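Side-chain contacts in SAM-dependent methyltransferase (Thiobacillus denitrificans, PDB 5EPE), which probably transfers a methyl group from S-adenosyl-L-methionine to an acceptor, and here holds the by-product S-adenosyl-L-homocysteine: residues 14-17 with 21-24; 108-113 with 238-243; 120-125 with 136-141; 201-206 with 220-225. All blocks are in the same frame, centred on the assembly; numbering follows the deposited sequence.

In the fold
Contacts 1 and 2 both touch S-adenosyl-L-homocysteine, and their centres lie about 13 Å apart: 14-17 grips a carboxylate oxygen of the ligand, while 108-113 receives its amino group at the end of a sheet strand. Contact 3 is nested in the loop closed by contact 2, and their centres are about 8 Å apart. The two are joined by Ser113 OG and Glu140 OE1, 2.6 Å apart and probably hydrogen-bonded, and share the central sheet. Contact 4 stands away from the pocket, its centre about 26 Å from that of contact 2 and about 32 Å from that of contact 3, on two helices at a subunit boundary.

Contact 1 of 4, residues 14-17 with 21-24; sequences HRIH and TPEK. With SAH (S-adenosyl-L-homocysteine), chain B.
Ile16 reaches across to the start of helix 22-31 with the end of its longer branch. CD1 sits over the peptide joining Thr21 to Pro22, 3.7 Å from Thr21 C and equally near Pro22 N, and meets the proline ring at CD, 4.1 Å away. CG1 lies anti to the carbonyl carbon (chi1 -56°) and the chain beyond it is extended, which carries CD1 outward to the helix while CG2 stays behind. Thr21, whose CB points away from 14-17, turns its side chain to its own helix instead: it is the N-cap, and OG1 accepts a hydrogen bond of 3.0 Å from Lys24 N with an N-H...O angle of 161°, satisfying an amide of the first turn. The loop before this capped helix belongs to the cofactor site of a Rossmann-like methyltransferase. Next to Ile16, His17 gives its backbone N to OXT of S-adenosyl-L-homocysteine at 2.8 Å, nearly straight at 164°. The same oxygen lies at the edge of the imidazole, near its plane, 3.6 Å from His17 CD2, and the ligand sulfur SD is 3.8 Å from His17 CB. Both ring nitrogens of His17 are held from outside, ND1 by Glu11 and NE2 by Ser47, fixing the rotation of the ring, which also stacks with Phe71. Lys24 NZ runs off to the carbonyl oxygen of Leu186.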
loop_
_atom_site.group_PDB
_atom_site.type_symbol
_atom_site.label_atom_id
_atom_site.label_comp_id
_atom_site.label_asym_id
_atom_site.label_seq_id
_atom_site.Cartn_x
_atom_site.Cartn_y
_atom_site.Cartn_z
ATOM N N HIS A 14 24.976 25.837 26.193
ATOM C CA HIS A 14 24.541 26.175 24.821
ATOM C C HIS A 14 24.763 27.681 24.555
ATOM O O HIS A 14 24.392 28.478 25.411
ATOM C CB HIS A 14 23.054 25.950 24.690
ATOM C CG HIS A 14 22.663 24.539 24.413
ATOM N ND1 HIS A 14 23.058 23.477 25.213
ATOM C CD2 HIS A 14 21.942 24.008 23.395
ATOM C CE1 HIS A 14 22.547 22.358 24.711
ATOM N NE2 HIS A 14 21.914 22.646 23.587
ATOM N N ARG A 15 25.337 28.044 23.407
ATOM C CA ARG A 15 25.289 29.437 22.935
ATOM C C ARG A 15 23.962 29.706 22.230
ATOM O O ARG A 15 23.410 30.756 22.389
ATOM C CB ARG A 15 26.447 29.757 22.006
ATOM C CG ARG A 15 27.790 29.839 22.747
ATOM C CD ARG A 15 28.882 30.155 21.733
ATOM N NE ARG A 15 30.178 30.195 22.406
ATOM C CZ ARG A 15 31.345 30.006 21.810
ATOM N NH1 ARG A 15 31.429 29.796 20.511
ATOM N NH2 ARG A 15 32.446 30.063 22.524
ATOM N N ILE A 16 23.450 28.717 21.513
ATOM C CA ILE A 16 22.214 28.826 20.753
ATOM C C ILE A 16 21.205 27.826 21.336
ATOM O O ILE A 16 21.467 26.645 21.360
ATOM C CB ILE A 16 22.463 28.537 19.253
ATOM C CG1 ILE A 16 23.545 29.484 18.697
ATOM C CG2 ILE A 16 21.150 28.614 18.474
ATOM C CD1 ILE A 16 24.145 29.105 17.351
ATOM N N HIS A 17 20.090 28.326 21.863
ATOM C CA HIS A 17 19.093 27.552 22.505
ATOM C C HIS A 17 17.981 27.146 21.524
ATOM O O HIS A 17 16.793 27.283 21.824
ATOM C CB HIS A 17 18.508 28.347 23.695
ATOM C CG HIS A 17 19.530 28.741 24.715
ATOM N ND1 HIS A 17 19.927 27.894 25.715
ATOM C CD2 HIS A 17 20.285 29.858 24.843
ATOM C CE1 HIS A 17 20.875 28.489 26.445
ATOM N NE2 HIS A 17 21.111 29.683 25.933
ATOM N N THR A 21 22.852 25.872 14.016
ATOM C CA THR A 21 24.280 25.956 14.205
ATOM C C THR A 21 24.771 27.396 14.145
ATOM O O THR A 21 24.045 28.278 13.708
ATOM C CB THR A 21 24.984 25.190 13.093
ATOM O OG1 THR A 21 24.586 25.677 11.796
ATOM C CG2 THR A 21 24.707 23.710 13.209
ATOM N N PRO A 22 26.048 27.650 14.539
ATOM C CA PRO A 22 26.636 28.950 14.231
ATOM C C PRO A 22 26.589 29.290 12.742
ATOM O O PRO A 22 26.386 30.462 12.365
ATOM C CB PRO A 22 28.096 28.801 14.698
ATOM C CG PRO A 22 28.022 27.824 15.771
ATOM C CD PRO A 22 26.937 26.844 15.412
ATOM N N GLU A 23 26.752 28.280 11.885
ATOM C CA GLU A 23 26.786 28.541 10.457
ATOM C C GLU A 23 25.393 28.977 9.985
ATOM O O GLU A 23 25.242 29.897 9.198
ATOM C CB GLU A 23 27.282 27.304 9.712
ATOM C CG GLU A 23 28.734 26.836 10.058
ATOM C CD GLU A 23 29.003 26.184 11.476
ATOM O OE1 GLU A 23 28.122 25.805 12.265
ATOM O OE2 GLU A 23 30.191 26.031 11.841
ATOM N N LYS A 24 24.347 28.345 10.506
ATOM C CA LYS A 24 22.977 28.785 10.194
ATOM C C LYS A 24 22.638 30.172 10.679
ATOM O O LYS A 24 21.998 30.958 9.979
ATOM C CB LYS A 24 21.970 27.799 10.701
ATOM C CG LYS A 24 21.954 26.617 9.755
ATOM C CD LYS A 24 20.983 25.562 10.080
ATOM C CE LYS A 24 21.180 24.335 9.178
ATOM N NZ LYS A 24 20.623 24.596 7.856
HETATM N N SAH B . 16.277 33.084 20.978
HETATM C CA SAH B . 17.247 32.349 21.874
HETATM C CB SAH B . 16.503 31.622 22.978
HETATM C CG SAH B . 15.461 30.566 22.565
HETATM S SD SAH B . 14.952 29.520 23.904
HETATM C C SAH B . 18.133 31.386 21.117
HETATM O O SAH B . 17.772 30.970 20.000
HETATM O OXT SAH B . 19.219 30.989 21.590
HETATM C "C5'" SAH B . 13.541 30.357 24.683
HETATM C "C4'" SAH B . 14.017 31.536 25.535
HETATM O "O4'" SAH B . 12.887 32.285 26.005
HETATM C "C3'" SAH B . 14.834 31.136 26.777
HETATM O "O3'" SAH B . 16.096 31.826 26.719
HETATM C "C2'" SAH B . 14.005 31.603 27.977
HETATM O "O2'" SAH B . 14.800 32.135 29.026
HETATM C "C1'" SAH B . 13.203 32.711 27.351
HETATM N N9 SAH B . 11.921 33.113 27.949
HETATM C C8 SAH B . 10.911 32.290 28.369
HETATM N N7 SAH B . 9.876 32.990 28.777
HETATM C C5 SAH B . 10.247 34.327 28.603
HETATM C C6 SAH B . 9.590 35.558 28.868
HETATM N N6 SAH B . 8.338 35.581 29.378
HETATM N N1 SAH B . 10.217 36.725 28.576
HETATM C C2 SAH B . 11.471 36.673 28.068
HETATM N N3 SAH B . 12.189 35.563 27.802
HETATM C C4 SAH B . 11.508 34.405 28.086
#

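Contact 2 of 4, residues 108-113 with 238-243; sequences ACVGAS and LGWGVF. With SAH (S-adenosyl-L-homocysteine), chain B.
Val110 presses one methyl group, CG1, against the outer edge of the Trp240 indole. The methyl lies in the plane of the ring, 3.6 Å from Trp240 CH2 and 4.0 Å from CZ2, and the two side chains cross at about a right angle. A second valine closes in on the same methyl: Val242 CG2 comes within 4.0 Å of Val110 CG1. The tryptophan reaches this spot because its CG is anti to the backbone N (chi1 -164°), which sends the six-membered ring toward strand 104-110. Next to the valine, Gly111 N stands 4.5 Å from Trp240 CZ2. The backbone of Gly111 has a positive phi (79°), at the point where the strand ends and the chain turns off. This turn faces the cofactor product: the amino N of S-adenosyl-L-homocysteine donates to Val110 O at 3.0 Å, Gly111 O approaches ligand C5' at 3.5 Å, and Ala112 CB lies 3.7 Å from O4'. Farther out, Asn18 ND2 also bonds Val110 O, giving that carbonyl oxygen two donors, while Phe20 meets Trp240 edge-to-face. Strand 134-143 runs between strands 104-110 and 238-247, so the touching side chains reach past it. Binding the product at the C-terminal end of a parallel strand, in a sheet whose antiparallel strand 238-247 is inserted between 134-143 and 179-186, is typical of the Rossmann-like fold of class I methyltransferases.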
loop_
_atom_site.group_PDB
_atom_site.type_symbol
_atom_site.label_atom_id
_atom_site.label_comp_id
_atom_site.label_asym_id
_atom_site.label_seq_id
_atom_site.Cartn_x
_atom_site.Cartn_y
_atom_site.Cartn_z
ATOM N N ALA A 108 12.386 40.533 16.458
ATOM C CA ALA A 108 12.546 39.067 16.414
ATOM C C ALA A 108 12.021 38.396 17.653
ATOM O O ALA A 108 12.167 38.896 18.739
ATOM C CB ALA A 108 14.001 38.702 16.254
ATOM N N CYS A 109 11.410 37.233 17.481
ATOM C CA CYS A 109 11.183 36.311 18.573
ATOM C C CYS A 109 11.546 34.898 18.017
ATOM O O CYS A 109 10.798 34.307 17.225
ATOM C CB CYS A 109 9.740 36.356 19.045
ATOM S SG CYS A 109 9.423 35.252 20.474
ATOM N N VAL A 110 12.689 34.387 18.450
ATOM C CA VAL A 110 13.238 33.175 17.914
ATOM C C VAL A 110 13.014 32.025 18.908
ATOM O O VAL A 110 13.826 31.740 19.766
ATOM C CB VAL A 110 14.689 33.389 17.524
ATOM C CG1 VAL A 110 15.294 32.122 16.859
ATOM C CG2 VAL A 110 14.778 34.548 16.530
ATOM N N GLY A 111 11.870 31.418 18.780
ATOM C CA GLY A 111 11.463 30.260 19.600
ATOM C C GLY A 111 10.976 30.629 20.986
ATOM O O GLY A 111 11.328 29.961 21.970
ATOM N N ALA A 112 10.256 31.733 21.121
ATOM C CA ALA A 112 9.686 32.107 22.412
ATOM C C ALA A 112 8.304 32.719 22.260
ATOM O O ALA A 112 7.904 33.556 23.042
ATOM C CB ALA A 112 10.618 33.019 23.160
ATOM N N SER A 113 7.516 32.238 21.308
ATOM C CA SER A 113 6.263 32.935 20.951
ATOM C C SER A 113 5.107 32.765 21.978
ATOM O O SER A 113 4.097 33.425 21.854
ATOM C CB SER A 113 5.813 32.535 19.547
ATOM O OG SER A 113 5.652 31.120 19.452
ATOM N N LEU A 238 10.346 16.424 13.176
ATOM C CA LEU A 238 10.174 17.799 13.594
ATOM C C LEU A 238 11.073 18.742 12.799
ATOM O O LEU A 238 12.301 18.601 12.817
ATOM C CB LEU A 238 10.360 18.002 15.100
ATOM C CG LEU A 238 9.766 19.314 15.721
ATOM C CD1 LEU A 238 8.254 19.507 15.512
ATOM C CD2 LEU A 238 10.060 19.385 17.250
ATOM N N GLY A 239 10.452 19.674 12.115
ATOM C CA GLY A 239 11.185 20.756 11.444
ATOM C C GLY A 239 11.271 21.996 12.356
ATOM O O GLY A 239 10.492 22.148 13.295
ATOM N N TRP A 240 12.160 22.908 11.996
ATOM C CA TRP A 240 12.304 24.194 12.687
ATOM C C TRP A 240 12.958 25.184 11.723
ATOM O O TRP A 240 13.740 24.816 10.807
ATOM C CB TRP A 240 13.095 24.042 13.996
ATOM C CG TRP A 240 12.979 25.192 14.920
ATOM C CD1 TRP A 240 12.073 25.354 15.945
ATOM C CD2 TRP A 240 13.838 26.335 14.961
ATOM N NE1 TRP A 240 12.261 26.567 16.538
ATOM C CE2 TRP A 240 13.375 27.163 15.996
ATOM C CE3 TRP A 240 14.971 26.730 14.217
ATOM C CZ2 TRP A 240 14.009 28.385 16.321
ATOM C CZ3 TRP A 240 15.589 27.934 14.493
ATOM C CH2 TRP A 240 15.113 28.754 15.541
ATOM N N GLY A 241 12.570 26.445 11.861
ATOM C CA GLY A 241 13.262 27.495 11.124
ATOM C C GLY A 241 12.956 28.862 11.562
ATOM O O GLY A 241 12.083 29.089 12.414
ATOM N N VAL A 242 13.739 29.788 11.003
ATOM C CA VAL A 242 13.473 31.221 11.160
ATOM C C VAL A 242 12.930 31.800 9.855
ATOM O O VAL A 242 13.534 31.667 8.800
ATOM C CB VAL A 242 14.686 32.005 11.658
ATOM C CG1 VAL A 242 14.311 33.438 11.908
ATOM C CG2 VAL A 242 15.247 31.396 12.916
ATOM N N PHE A 243 11.768 32.425 9.984
ATOM C CA PHE A 243 10.999 32.994 8.908
ATOM C C PHE A 243 10.981 34.512 9.042
ATOM O O PHE A 243 10.665 35.054 10.109
ATOM C CB PHE A 243 9.595 32.414 8.962
ATOM C CG PHE A 243 9.575 30.919 8.885
ATOM C CD1 PHE A 243 9.680 30.162 10.023
ATOM C CD2 PHE A 243 9.454 30.271 7.650
ATOM C CE1 PHE A 243 9.687 28.769 9.942
ATOM C CE2 PHE A 243 9.369 28.887 7.577
ATOM C CZ PHE A 243 9.539 28.143 8.721
HETATM N N SAH B . 16.277 33.084 20.978
HETATM C CA SAH B . 17.247 32.349 21.874
HETATM C CB SAH B . 16.503 31.622 22.978
HETATM C CG SAH B . 15.461 30.566 22.565
HETATM S SD SAH B . 14.952 29.520 23.904
HETATM C C SAH B . 18.133 31.386 21.117
HETATM O O SAH B . 17.772 30.970 20.000
HETATM O OXT SAH B . 19.219 30.989 21.590
HETATM C "C5'" SAH B . 13.541 30.357 24.683
HETATM C "C4'" SAH B . 14.017 31.536 25.535
HETATM O "O4'" SAH B . 12.887 32.285 26.005
HETATM C "C3'" SAH B . 14.834 31.136 26.777
HETATM O "O3'" SAH B . 16.096 31.826 26.719
HETATM C "C2'" SAH B . 14.005 31.603 27.977
HETATM O "O2'" SAH B . 14.800 32.135 29.026
HETATM C "C1'" SAH B . 13.203 32.711 27.351
HETATM N N9 SAH B . 11.921 33.113 27.949
HETATM C C8 SAH B . 10.911 32.290 28.369
HETATM N N7 SAH B . 9.876 32.990 28.777
HETATM C C5 SAH B . 10.247 34.327 28.603
HETATM C C6 SAH B . 9.590 35.558 28.868
HETATM N N6 SAH B . 8.338 35.581 29.378
HETATM N N1 SAH B . 10.217 36.725 28.576
HETATM C C2 SAH B . 11.471 36.673 28.068
HETATM N N3 SAH B . 12.189 35.563 27.802
HETATM C C4 SAH B . 11.508 34.405 28.086
#

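Contact 3 of 4, residues 120-125 with 136-141; sequences AGTITL and ILMGEP
Thr122 and Ile123 together grasp the side chain of Met138, present here as selenomethionine, and this is the tight half of the contact. Thr122 CG2 stands 3.8 Å from both SE and CE of Met138, and Ile123 CG1 is 3.9 Å from its CG. Bends at chi2 (-62°) and chi3 (-68°) fold the Met138 chain back on itself, so its end lies against the threonine while its root meets the isoleucine; both neighbours cross it obliquely. Thr122 OG1 is turned into its own helix, hydrogen-bonded to Gly118 O. The packing eases at the other end, where Ile136 CD1 approaches Ile123 CG2 at 4.2 Å, the two chains at about a right angle, and the backbone Ile123 O at 4.0 Å. On the far side of the helix, Thr124 points away from the strand toward solvent, and Ala120 packs on Lys176 of a third subunit. The segments' axes pass 9.4 Å apart at 153°, close to antiparallel. Helix 119-127 connects the parallel neighbours 104-110 and 134-143 in a beta-alpha-beta crossover, lying on one face of the sheet; Ile123 and Met138 also touch Leu245 of the adjoining strand 238-247.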
loop_
_atom_site.group_PDB
_atom_site.type_symbol
_atom_site.label_atom_id
_atom_site.label_comp_id
_atom_site.label_asym_id
_atom_site.label_seq_id
_atom_site.Cartn_x
_atom_site.Cartn_y
_atom_site.Cartn_z
ATOM N N ALA A 120 0.689 34.339 16.135
ATOM C CA ALA A 120 -0.033 35.533 15.716
ATOM C C ALA A 120 0.061 36.628 16.713
ATOM O O ALA A 120 0.274 37.804 16.347
ATOM C CB ALA A 120 -1.482 35.220 15.451
ATOM N N GLY A 121 -0.079 36.277 17.995
ATOM C CA GLY A 121 0.021 37.287 19.040
ATOM C C GLY A 121 1.392 37.940 19.075
ATOM O O GLY A 121 1.544 39.190 19.276
ATOM N N THR A 122 2.416 37.105 18.915
ATOM C CA THR A 122 3.788 37.595 18.952
ATOM C C THR A 122 4.097 38.498 17.767
ATOM O O THR A 122 4.746 39.522 17.933
ATOM C CB THR A 122 4.764 36.425 19.045
ATOM O OG1 THR A 122 4.535 35.721 20.270
ATOM C CG2 THR A 122 6.205 36.919 19.081
ATOM N N ILE A 123 3.663 38.110 16.567
ATOM C CA ILE A 123 3.799 38.965 15.408
ATOM C C ILE A 123 3.152 40.332 15.679
ATOM O O ILE A 123 3.731 41.373 15.388
ATOM C CB ILE A 123 3.188 38.306 14.123
ATOM C CG1 ILE A 123 4.057 37.123 13.668
ATOM C CG2 ILE A 123 3.063 39.338 13.009
ATOM C CD1 ILE A 123 3.435 36.185 12.607
ATOM N N THR A 124 1.944 40.334 16.230
ATOM C CA THR A 124 1.254 41.591 16.530
ATOM C C THR A 124 2.050 42.418 17.530
ATOM O O THR A 124 2.142 43.647 17.353
ATOM C CB THR A 124 -0.151 41.333 17.058
ATOM O OG1 THR A 124 -0.809 40.592 16.050
ATOM C CG2 THR A 124 -0.910 42.587 17.335
ATOM N N LEU A 125 2.644 41.770 18.547
ATOM C CA LEU A 125 3.456 42.501 19.509
ATOM C C LEU A 125 4.711 43.142 18.857
ATOM O O LEU A 125 5.008 44.322 19.084
ATOM C CB LEU A 125 3.895 41.600 20.647
ATOM C CG LEU A 125 4.815 42.197 21.719
ATOM C CD1 LEU A 125 4.130 43.286 22.515
ATOM C CD2 LEU A 125 5.257 41.092 22.647
ATOM N N ILE A 136 10.033 41.301 10.468
ATOM C CA ILE A 136 9.732 40.534 11.681
ATOM C C ILE A 136 10.335 39.120 11.473
ATOM O O ILE A 136 10.160 38.531 10.385
ATOM C CB ILE A 136 8.207 40.447 11.940
ATOM C CG1 ILE A 136 7.686 41.856 12.266
ATOM C CG2 ILE A 136 7.869 39.400 13.002
ATOM C CD1 ILE A 136 6.173 42.051 12.297
ATOM N N LEU A 137 11.017 38.627 12.503
ATOM C CA LEU A 137 11.633 37.281 12.518
ATOM C C LEU A 137 10.949 36.402 13.524
ATOM O O LEU A 137 10.851 36.773 14.689
ATOM C CB LEU A 137 13.097 37.308 12.908
ATOM C CG LEU A 137 14.106 37.977 12.068
ATOM C CD1 LEU A 137 15.509 37.640 12.614
ATOM C CD2 LEU A 137 14.009 37.491 10.626
HETATM N N MSE A 138 10.475 35.253 13.055
HETATM C CA MSE A 138 9.838 34.240 13.918
HETATM C C MSE A 138 10.563 32.928 13.749
HETATM O O MSE A 138 10.696 32.429 12.632
HETATM C CB MSE A 138 8.377 34.050 13.494
HETATM C CG MSE A 138 7.507 35.321 13.681
HETATM SE SE MSE A 138 7.396 35.862 15.599
HETATM C CE MSE A 138 6.363 34.360 16.216
ATOM N N GLY A 139 11.025 32.360 14.851
ATOM C CA GLY A 139 11.725 31.083 14.891
ATOM C C GLY A 139 10.691 30.083 15.448
ATOM O O GLY A 139 10.204 30.232 16.581
ATOM N N GLU A 140 10.328 29.081 14.632
ATOM C CA GLU A 140 9.182 28.223 14.955
ATOM C C GLU A 140 9.338 26.798 14.408
ATOM O O GLU A 140 9.894 26.622 13.309
ATOM C CB GLU A 140 7.876 28.815 14.377
ATOM C CG GLU A 140 7.379 30.121 15.011
ATOM C CD GLU A 140 6.906 29.891 16.426
ATOM O OE1 GLU A 140 7.043 30.835 17.252
ATOM O OE2 GLU A 140 6.352 28.791 16.705
ATOM N N PRO A 141 8.767 25.810 15.145
ATOM C CA PRO A 141 8.632 24.459 14.627
ATOM C C PRO A 141 7.514 24.235 13.640
ATOM O O PRO A 141 6.531 25.016 13.529
ATOM C CB PRO A 141 8.464 23.589 15.899
ATOM C CG PRO A 141 7.929 24.538 16.943
ATOM C CD PRO A 141 8.168 25.949 16.484
#

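Contact 4 of 4, residues 201-206 with 220-225; sequences LTMRRW and RAQLSS
Leu223 and Met203 meet where helix 216-237 crosses helix 189-209. Along the later helix, Arg220 comes first, its guanidinium near that of Arg204 without touching it, the two NH1 atoms 4.5 Å apart. Asp180 of a neighbouring subunit makes the approach understandable: it forms salt bridges with Arg220 NH2 and with Arg204 NH1, probably offsetting the like charges. Two residues on, Gln222 contributes only the root of its side chain: its CB meets Met203 SE at 4.2 Å, the selenomethionine chain crossing it at about a right angle. Leu223 follows and splits its branches between two partners. CD1 faces Met203 CE at 4.4 Å, a loose touch. CD2 packs more closely, 3.8 Å from Arg204 CB and 3.9 Å from Arg204 CD, and lies 3.7 Å above one face of the Arg220 guanidinium, offset toward its rim. The leucine reaches across because its CG lies anti to the backbone N (chi1 -173°). Arg204, bent at chi2, passes its CB and CD across this leucine at a slant and sends its polar end beyond to Asp208, within its own helix, and to the neighbouring subunit. Ser224 OG then accepts from Arg220 NH2, one turn back, at 3.1 Å and 151°, tilted somewhat out of the guanidinium plane. The short axes pass 9.9 Å apart at 141°, so the two helices run roughly antiparallel. Helices 189-209 and 216-237, joined by a short loop, form an alpha-helical hairpin whose apolar seam of Met203 and Leu223 is bordered by arginines that bind a neighbouring subunit.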
loop_
_atom_site.group_PDB
_atom_site.type_symbol
_atom_site.label_atom_id
_atom_site.label_comp_id
_atom_site.label_asym_id
_atom_site.label_seq_id
_atom_site.Cartn_x
_atom_site.Cartn_y
_atom_site.Cartn_z
ATOM N N LEU A 201 25.755 15.697 27.027
ATOM C CA LEU A 201 27.064 15.839 27.675
ATOM C C LEU A 201 26.945 16.751 28.903
ATOM O O LEU A 201 27.485 16.470 29.957
ATOM C CB LEU A 201 28.081 16.387 26.661
ATOM C CG LEU A 201 29.507 16.567 27.201
ATOM C CD1 LEU A 201 30.034 15.261 27.736
ATOM C CD2 LEU A 201 30.450 17.163 26.157
ATOM N N THR A 202 26.217 17.858 28.735
ATOM C CA THR A 202 25.976 18.766 29.822
ATOM C C THR A 202 25.318 18.043 31.035
ATOM O O THR A 202 25.744 18.208 32.170
ATOM C CB THR A 202 25.140 19.971 29.376
ATOM O OG1 THR A 202 25.852 20.649 28.326
ATOM C CG2 THR A 202 24.907 20.989 30.588
HETATM N N MSE A 203 24.263 17.301 30.762
HETATM C CA MSE A 203 23.557 16.559 31.785
HETATM C C MSE A 203 24.411 15.549 32.475
HETATM O O MSE A 203 24.341 15.411 33.695
HETATM C CB MSE A 203 22.318 15.877 31.236
HETATM C CG MSE A 203 21.161 16.824 31.031
HETATM SE SE MSE A 203 19.599 15.732 30.340
HETATM C CE MSE A 203 20.212 15.708 28.596
ATOM N N ARG A 204 25.220 14.811 31.729
ATOM C CA ARG A 204 26.060 13.794 32.346
ATOM C C ARG A 204 27.113 14.384 33.263
ATOM O O ARG A 204 27.328 13.865 34.391
ATOM C CB ARG A 204 26.775 12.920 31.294
ATOM C CG ARG A 204 27.710 11.844 31.872
ATOM C CD ARG A 204 26.966 10.896 32.838
ATOM N NE ARG A 204 27.924 10.097 33.553
ATOM C CZ ARG A 204 28.374 8.896 33.197
ATOM N NH1 ARG A 204 27.914 8.212 32.156
ATOM N NH2 ARG A 204 29.284 8.345 33.956
ATOM N N ARG A 205 27.788 15.430 32.791
ATOM C CA ARG A 205 28.768 16.133 33.618
ATOM C C ARG A 205 28.126 16.762 34.850
ATOM O O ARG A 205 28.703 16.769 35.922
ATOM C CB ARG A 205 29.480 17.190 32.791
ATOM C CG ARG A 205 30.484 16.555 31.834
ATOM C CD ARG A 205 31.136 17.569 30.930
ATOM N NE ARG A 205 32.164 16.896 30.163
ATOM C CZ ARG A 205 32.994 17.495 29.326
ATOM N NH1 ARG A 205 32.911 18.788 29.157
ATOM N NH2 ARG A 205 33.906 16.778 28.660
ATOM N N TRP A 206 26.924 17.290 34.703
ATOM C CA TRP A 206 26.178 17.791 35.883
ATOM C C TRP A 206 25.872 16.676 36.894
ATOM O O TRP A 206 26.089 16.819 38.103
ATOM C CB TRP A 206 24.885 18.489 35.445
ATOM C CG TRP A 206 24.160 19.096 36.580
ATOM C CD1 TRP A 206 24.341 20.341 37.099
ATOM C CD2 TRP A 206 23.153 18.458 37.358
ATOM N NE1 TRP A 206 23.464 20.530 38.161
ATOM C CE2 TRP A 206 22.737 19.376 38.342
ATOM C CE3 TRP A 206 22.554 17.189 37.316
ATOM C CZ2 TRP A 206 21.727 19.073 39.258
ATOM C CZ3 TRP A 206 21.533 16.885 38.251
ATOM C CH2 TRP A 206 21.141 17.823 39.195
ATOM N N ARG A 220 18.960 11.818 35.448
ATOM C CA ARG A 220 19.394 10.474 35.115
ATOM C C ARG A 220 18.374 9.798 34.192
ATOM O O ARG A 220 18.762 9.180 33.184
ATOM C CB ARG A 220 19.589 9.672 36.398
ATOM C CG ARG A 220 20.041 8.232 36.262
ATOM C CD ARG A 220 21.433 8.156 35.638
ATOM N NE ARG A 220 21.345 7.961 34.198
ATOM C CZ ARG A 220 22.376 7.823 33.338
ATOM N NH1 ARG A 220 23.686 7.900 33.695
ATOM N NH2 ARG A 220 22.050 7.589 32.093
ATOM N N ALA A 221 17.083 9.898 34.519
ATOM C CA ALA A 221 16.023 9.330 33.635
ATOM C C ALA A 221 15.994 9.966 32.226
ATOM O O ALA A 221 15.888 9.254 31.230
ATOM C CB ALA A 221 14.655 9.465 34.297
ATOM N N GLN A 222 16.113 11.296 32.155
ATOM C CA GLN A 222 16.184 11.988 30.870
ATOM C C GLN A 222 17.401 11.563 30.006
ATOM O O GLN A 222 17.291 11.285 28.799
ATOM C CB GLN A 222 16.173 13.500 31.063
ATOM C CG GLN A 222 14.822 13.984 31.527
ATOM C CD GLN A 222 14.650 15.487 31.483
ATOM O OE1 GLN A 222 15.138 16.157 30.572
ATOM N NE2 GLN A 222 13.903 16.018 32.452
ATOM N N LEU A 223 18.552 11.454 30.640
ATOM C CA LEU A 223 19.768 11.135 29.925
ATOM C C LEU A 223 19.705 9.744 29.295
ATOM O O LEU A 223 20.119 9.553 28.167
ATOM C CB LEU A 223 20.959 11.213 30.888
ATOM C CG LEU A 223 22.323 11.080 30.265
ATOM C CD1 LEU A 223 22.571 12.070 29.105
ATOM C CD2 LEU A 223 23.353 11.192 31.386
ATOM N N SER A 224 19.194 8.792 30.066
ATOM C CA SER A 224 18.952 7.447 29.611
ATOM C C SER A 224 18.020 7.358 28.398
ATOM O O SER A 224 18.300 6.652 27.452
ATOM C CB SER A 224 18.264 6.637 30.730
ATOM O OG SER A 224 19.180 6.416 31.765
ATOM N N SER A 225 16.949 8.131 28.432
ATOM C CA SER A 225 15.893 7.987 27.415
ATOM C C SER A 225 16.036 8.916 26.203
ATOM O O SER A 225 15.536 8.599 25.110
ATOM C CB SER A 225 14.519 8.187 28.065
ATOM O OG SER A 225 14.395 9.489 28.561
#